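Local coordinates for arsenate Reductase (Corynebacterium glutamicum, PDB 3T38), which probably reduces arsenate to arsenite with electrons supplied by thioredoxin, contributing to the arsenic resistance of the bacterium, at residues H10-A22 with E32-S44. Residues are numbered along the deposited sequence; the frame is centred on the assembly and turned at random.
With D1D ((4S,5S)-1,2-dithiane-4,5-diol), chain C.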
loop_
_atom_site.group_PDB
_atom_site.type_symbol
_atom_site.label_atom_id
_atom_site.label_comp_id
_atom_site.label_asym_id
_atom_site.label_seq_id
_atom_site.Cartn_x
_atom_site.Cartn_y
_atom_site.Cartn_z
ATOM N N HIS A 10 4.737 0.874 -18.914
ATOM C CA HIS A 10 3.945 -0.190 -18.262
ATOM C C HIS A 10 2.460 0.020 -18.198
ATOM O O HIS A 10 1.700 -0.958 -18.142
ATOM C CB HIS A 10 4.524 -0.540 -16.891
ATOM C CG HIS A 10 5.968 -0.966 -16.933
ATOM N ND1 HIS A 10 6.810 -0.870 -15.837
ATOM C CD2 HIS A 10 6.733 -1.450 -17.946
ATOM C CE1 HIS A 10 8.011 -1.313 -16.163
ATOM N NE2 HIS A 10 7.991 -1.671 -17.434
ATOM N N THR A 11 2.048 1.287 -18.256
ATOM C CA THR A 11 0.622 1.700 -18.247
ATOM C C THR A 11 -0.243 0.909 -19.222
ATOM O O THR A 11 -1.361 0.523 -18.916
ATOM C CB THR A 11 0.498 3.260 -18.575
ATOM O OG1 THR A 11 0.859 4.027 -17.415
ATOM C CG2 THR A 11 -0.955 3.691 -19.086
ATOM N N ASN A 12 0.266 0.722 -20.433
ATOM C CA ASN A 12 -0.467 0.004 -21.433
ATOM C C ASN A 12 -0.513 -1.489 -21.148
ATOM O O ASN A 12 -1.550 -2.129 -21.322
ATOM C CB ASN A 12 0.093 0.319 -22.837
ATOM C CG ASN A 12 -0.207 1.755 -23.266
ATOM O OD1 ASN A 12 -1.206 2.359 -22.842
ATOM N ND2 ASN A 12 0.673 2.318 -24.101
ATOM N N ILE A 13 0.595 -2.038 -20.677
ATOM C CA ILE A 13 0.630 -3.441 -20.280
ATOM C C ILE A 13 -0.370 -3.693 -19.169
ATOM O O ILE A 13 -1.177 -4.601 -19.300
ATOM C CB ILE A 13 2.022 -3.878 -19.854
ATOM C CG1 ILE A 13 2.991 -3.662 -21.024
ATOM C CG2 ILE A 13 2.007 -5.317 -19.332
ATOM C CD1 ILE A 13 3.123 -2.109 -21.404
ATOM N N LEU A 14 -0.294 -2.874 -18.107
ATOM C CA LEU A 14 -1.226 -2.893 -16.962
ATOM C C LEU A 14 -2.692 -2.788 -17.447
ATOM O O LEU A 14 -3.579 -3.481 -16.949
ATOM C CB LEU A 14 -0.854 -1.809 -15.899
ATOM C CG LEU A 14 0.548 -1.887 -15.226
ATOM C CD1 LEU A 14 0.894 -0.656 -14.338
ATOM C CD2 LEU A 14 0.738 -3.181 -14.369
ATOM N N ASN A 15 -2.957 -1.931 -18.424
ATOM C CA ASN A 15 -4.305 -1.868 -18.975
ATOM C C ASN A 15 -4.751 -3.227 -19.533
ATOM O O ASN A 15 -5.903 -3.623 -19.316
ATOM C CB ASN A 15 -4.424 -0.822 -20.094
ATOM C CG ASN A 15 -4.436 0.580 -19.593
ATOM O OD1 ASN A 15 -4.890 0.858 -18.473
ATOM N ND2 ASN A 15 -3.955 1.496 -20.421
ATOM N N ARG A 16 -3.838 -3.929 -20.220
ATOM C CA ARG A 16 -4.157 -5.234 -20.818
ATOM C C ARG A 16 -4.505 -6.305 -19.778
ATOM O O ARG A 16 -5.511 -6.990 -19.915
ATOM C CB ARG A 16 -3.100 -5.714 -21.811
ATOM C CG ARG A 16 -3.472 -7.034 -22.506
ATOM C CD ARG A 16 -2.263 -7.743 -23.183
ATOM N NE ARG A 16 -1.099 -7.776 -22.293
ATOM C CZ ARG A 16 -0.979 -8.602 -21.260
ATOM N NH1 ARG A 16 -1.940 -9.489 -21.005
ATOM N NH2 ARG A 16 0.110 -8.569 -20.489
ATOM N N ILE A 17 -3.696 -6.373 -18.725
ATOM C CA ILE A 17 -3.920 -7.206 -17.535
ATOM C C ILE A 17 -5.238 -6.906 -16.783
ATOM O O ILE A 17 -5.961 -7.831 -16.385
ATOM C CB ILE A 17 -2.678 -7.110 -16.563
ATOM C CG1 ILE A 17 -1.404 -7.648 -17.233
ATOM C CG2 ILE A 17 -2.907 -7.897 -15.271
ATOM C CD1 ILE A 17 -0.143 -7.085 -16.601
ATOM N N ALA A 18 -5.582 -5.640 -16.597
ATOM C CA ALA A 18 -6.873 -5.304 -15.997
ATOM C C ALA A 18 -8.073 -5.779 -16.848
ATOM O O ALA A 18 -9.050 -6.273 -16.302
ATOM C CB ALA A 18 -6.965 -3.822 -15.760
ATOM N N ASN A 19 -7.982 -5.644 -18.165
ATOM C CA ASN A 19 -9.072 -6.056 -19.068
ATOM C C ASN A 19 -9.294 -7.541 -18.866
ATOM O O ASN A 19 -10.372 -7.965 -18.452
ATOM C CB ASN A 19 -8.776 -5.693 -20.551
ATOM C CG ASN A 19 -9.855 -6.237 -21.541
ATOM O OD1 ASN A 19 -10.720 -7.042 -21.164
ATOM N ND2 ASN A 19 -9.790 -5.794 -22.819
ATOM N N GLU A 20 -8.230 -8.310 -19.061
ATOM C CA GLU A 20 -8.249 -9.743 -18.824
ATOM C C GLU A 20 -8.762 -10.154 -17.435
ATOM O O GLU A 20 -9.520 -11.084 -17.295
ATOM C CB GLU A 20 -6.893 -10.357 -19.228
ATOM C CG GLU A 20 -6.918 -10.733 -20.767
ATOM C CD GLU A 20 -5.588 -10.572 -21.573
ATOM O OE1 GLU A 20 -4.494 -10.340 -20.980
ATOM O OE2 GLU A 20 -5.662 -10.701 -22.829
ATOM N N LEU A 21 -8.361 -9.430 -16.394
ATOM C CA LEU A 21 -8.793 -9.743 -15.048
ATOM C C LEU A 21 -10.257 -9.335 -14.841
ATOM O O LEU A 21 -10.989 -10.016 -14.151
ATOM C CB LEU A 21 -7.935 -8.961 -14.093
ATOM C CG LEU A 21 -7.298 -9.659 -12.913
ATOM C CD1 LEU A 21 -6.968 -11.166 -13.102
ATOM C CD2 LEU A 21 -6.070 -8.822 -12.537
ATOM N N ALA A 22 -10.646 -8.183 -15.405
ATOM C CA ALA A 22 -12.040 -7.765 -15.419
ATOM C C ALA A 22 -12.864 -8.955 -15.863
ATOM O O ALA A 22 -13.827 -9.322 -15.217
ATOM C CB ALA A 22 -12.267 -6.588 -16.369
ATOM N N GLU A 32 -14.412 -1.929 -11.684
ATOM C CA GLU A 32 -13.745 -0.802 -11.043
ATOM C C GLU A 32 -12.825 -1.321 -9.947
ATOM O O GLU A 32 -11.690 -0.896 -9.862
ATOM C CB GLU A 32 -14.739 0.271 -10.525
ATOM C CG GLU A 32 -15.885 -0.296 -9.700
ATOM C CD GLU A 32 -17.031 0.658 -9.457
ATOM O OE1 GLU A 32 -17.372 0.850 -8.248
ATOM O OE2 GLU A 32 -17.609 1.169 -10.474
ATOM N N THR A 33 -13.297 -2.275 -9.142
ATOM C CA THR A 33 -12.434 -2.872 -8.105
ATOM C C THR A 33 -11.235 -3.614 -8.731
ATOM O O THR A 33 -10.100 -3.364 -8.331
ATOM C CB THR A 33 -13.255 -3.740 -7.143
ATOM O OG1 THR A 33 -14.236 -2.904 -6.524
ATOM C CG2 THR A 33 -12.414 -4.374 -6.069
ATOM N N ILE A 34 -11.507 -4.455 -9.722
ATOM C CA ILE A 34 -10.516 -5.196 -10.471
ATOM C C ILE A 34 -9.445 -4.311 -11.094
ATOM O O ILE A 34 -8.218 -4.615 -10.923
ATOM C CB ILE A 34 -11.088 -6.049 -11.643
ATOM C CG1 ILE A 34 -12.191 -7.007 -11.173
ATOM C CG2 ILE A 34 -9.931 -6.823 -12.342
ATOM C CD1 ILE A 34 -11.731 -7.884 -10.012
ATOM N N ASN A 35 -9.868 -3.265 -11.821
ATOM C CA ASN A 35 -8.897 -2.292 -12.309
ATOM C C ASN A 35 -8.028 -1.627 -11.205
ATOM O O ASN A 35 -6.819 -1.522 -11.376
ATOM C CB ASN A 35 -9.544 -1.320 -13.305
ATOM C CG ASN A 35 -10.053 -2.067 -14.558
ATOM O OD1 ASN A 35 -9.915 -3.312 -14.638
ATOM N ND2 ASN A 35 -10.674 -1.347 -15.517
ATOM N N ARG A 36 -8.601 -1.221 -10.065
ATOM C CA ARG A 36 -7.754 -0.664 -8.991
ATOM C C ARG A 36 -6.798 -1.669 -8.464
ATOM O O ARG A 36 -5.674 -1.336 -8.063
ATOM C CB ARG A 36 -8.584 -0.170 -7.781
ATOM C CG ARG A 36 -9.450 1.042 -8.125
ATOM C CD ARG A 36 -8.532 2.285 -8.312
ATOM N NE ARG A 36 -8.056 2.415 -9.664
ATOM C CZ ARG A 36 -6.908 3.005 -10.019
ATOM N NH1 ARG A 36 -6.070 3.482 -9.107
ATOM N NH2 ARG A 36 -6.583 3.086 -11.299
ATOM N N TYR A 37 -7.229 -2.919 -8.428
ATOM C CA TYR A 37 -6.391 -3.978 -7.911
ATOM C C TYR A 37 -5.080 -4.052 -8.611
ATOM O O TYR A 37 -3.997 -4.085 -7.984
ATOM C CB TYR A 37 -7.081 -5.334 -7.914
ATOM C CG TYR A 37 -7.504 -5.668 -6.523
ATOM C CD1 TYR A 37 -6.695 -6.460 -5.691
ATOM C CD2 TYR A 37 -8.708 -5.209 -6.018
ATOM C CE1 TYR A 37 -7.096 -6.760 -4.357
ATOM C CE2 TYR A 37 -9.114 -5.522 -4.691
ATOM C CZ TYR A 37 -8.314 -6.283 -3.891
ATOM O OH TYR A 37 -8.736 -6.542 -2.588
ATOM N N ILE A 38 -5.136 -4.030 -9.917
ATOM C CA ILE A 38 -3.879 -4.117 -10.631
ATOM C C ILE A 38 -2.994 -2.855 -10.586
ATOM O O ILE A 38 -1.778 -2.966 -10.412
ATOM C CB ILE A 38 -4.111 -4.648 -12.004
ATOM C CG1 ILE A 38 -2.862 -4.523 -12.831
ATOM C CG2 ILE A 38 -5.277 -3.938 -12.638
ATOM C CD1 ILE A 38 -3.146 -3.886 -14.120
ATOM N N PHE A 39 -3.574 -1.677 -10.780
ATOM C CA PHE A 39 -2.750 -0.475 -10.799
ATOM C C PHE A 39 -2.251 -0.112 -9.391
ATOM O O PHE A 39 -1.104 0.349 -9.259
ATOM C CB PHE A 39 -3.454 0.717 -11.407
ATOM C CG PHE A 39 -3.577 0.639 -12.925
ATOM C CD1 PHE A 39 -4.720 0.077 -13.514
ATOM C CD2 PHE A 39 -2.580 1.155 -13.746
ATOM C CE1 PHE A 39 -4.867 -0.012 -14.892
ATOM C CE2 PHE A 39 -2.719 1.086 -15.158
ATOM C CZ PHE A 39 -3.860 0.490 -15.733
ATOM N N GLU A 40 -3.094 -0.319 -8.365
ATOM C CA GLU A 40 -2.695 -0.043 -7.006
ATOM C C GLU A 40 -1.637 -1.026 -6.571
ATOM O O GLU A 40 -0.676 -0.666 -5.874
ATOM C CB GLU A 40 -3.886 -0.015 -6.038
ATOM C CG GLU A 40 -4.873 1.109 -6.363
ATOM C CD GLU A 40 -4.253 2.541 -6.265
ATOM O OE1 GLU A 40 -3.116 2.713 -5.778
ATOM O OE2 GLU A 40 -4.924 3.513 -6.669
ATOM N N SER A 41 -1.789 -2.291 -6.969
ATOM C CA SER A 41 -0.741 -3.245 -6.649
ATOM C C SER A 41 0.633 -2.920 -7.245
ATOM O O SER A 41 1.665 -3.066 -6.564
ATOM C CB SER A 41 -1.148 -4.644 -7.070
ATOM O OG SER A 41 -2.072 -5.122 -6.137
ATOM N N TYR A 42 0.621 -2.525 -8.520
ATOM C CA TYR A 42 1.794 -2.042 -9.237
ATOM C C TYR A 42 2.494 -0.894 -8.510
ATOM O O TYR A 42 3.691 -0.915 -8.307
ATOM C CB TYR A 42 1.357 -1.546 -10.580
ATOM C CG TYR A 42 2.522 -1.019 -11.419
ATOM C CD1 TYR A 42 2.703 0.351 -11.602
ATOM C CD2 TYR A 42 3.390 -1.899 -12.039
ATOM C CE1 TYR A 42 3.740 0.831 -12.369
ATOM C CE2 TYR A 42 4.441 -1.449 -12.798
ATOM C CZ TYR A 42 4.620 -0.077 -12.958
ATOM O OH TYR A 42 5.668 0.374 -13.712
ATOM N N VAL A 43 1.716 0.104 -8.141
ATOM C CA VAL A 43 2.217 1.276 -7.465
ATOM C C VAL A 43 2.730 0.918 -6.105
ATOM O O VAL A 43 3.900 1.299 -5.773
ATOM C CB VAL A 43 1.225 2.489 -7.480
ATOM C CG1 VAL A 43 1.764 3.605 -6.556
ATOM C CG2 VAL A 43 1.103 3.039 -8.909
ATOM N N SER A 44 1.970 0.101 -5.368
ATOM C CA SER A 44 2.480 -0.450 -4.095
ATOM C C SER A 44 3.869 -1.061 -4.195
ATOM O O SER A 44 4.775 -0.783 -3.369
ATOM C CB SER A 44 1.518 -1.522 -3.561
ATOM O OG SER A 44 0.415 -0.766 -3.050
HETATM S S1 D1D C . -6.613 0.299 -2.781
HETATM C C1 D1D C . -8.284 0.689 -3.396
HETATM C C2 D1D C . -9.068 -0.571 -3.432
HETATM O O2 D1D C . -10.232 -0.310 -4.108
HETATM C C3 D1D C . -8.408 -1.511 -4.413
HETATM O O3 D1D C . -9.465 -2.144 -4.961
HETATM C C4 D1D C . -7.503 -2.580 -3.864
HETATM S S4 D1D C . -5.919 -1.791 -3.428
#
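Leu14 lies against Tyr42 in the buried part of the interface, toward its His10 end, with CD1 over one ring face, 3.4 Å from the ring centroid and 16° off the normal, a CH-pi contact. Tyr42 CG stands anti to the backbone N (chi1 -180°), which carries the phenol across to helix 10-22. There Tyr42 OH and His10 ND1 share a hydrogen bond of 2.7 Å, and the two rings meet at their edges, nearly perpendicular. Leu14 CB also packs 3.5 Å from Phe39 CE2. Where the helices come close, the small Ala18 lets its CB touch Ile38 CG2 at 3.6 Å, and beyond it Leu21 CB presses on Ile34 CG2 at 3.4 Å, a close approach. The border at Asn15 and Asn35 is sparser, polar and partly exposed, though single atoms still come near: Asn15 OD1 lies 3.0 Å from Phe39 CZ. Helix 32-44 turns another side to the bound dithiane-diol, where Tyr37 lays a ring face against its C4, and to the second subunit. The segment axes approach to 8.9 Å with 144° between their directions, a splayed antiparallel hairpin within the N-terminal helical domain that accompanies the low molecular weight phosphatase fold.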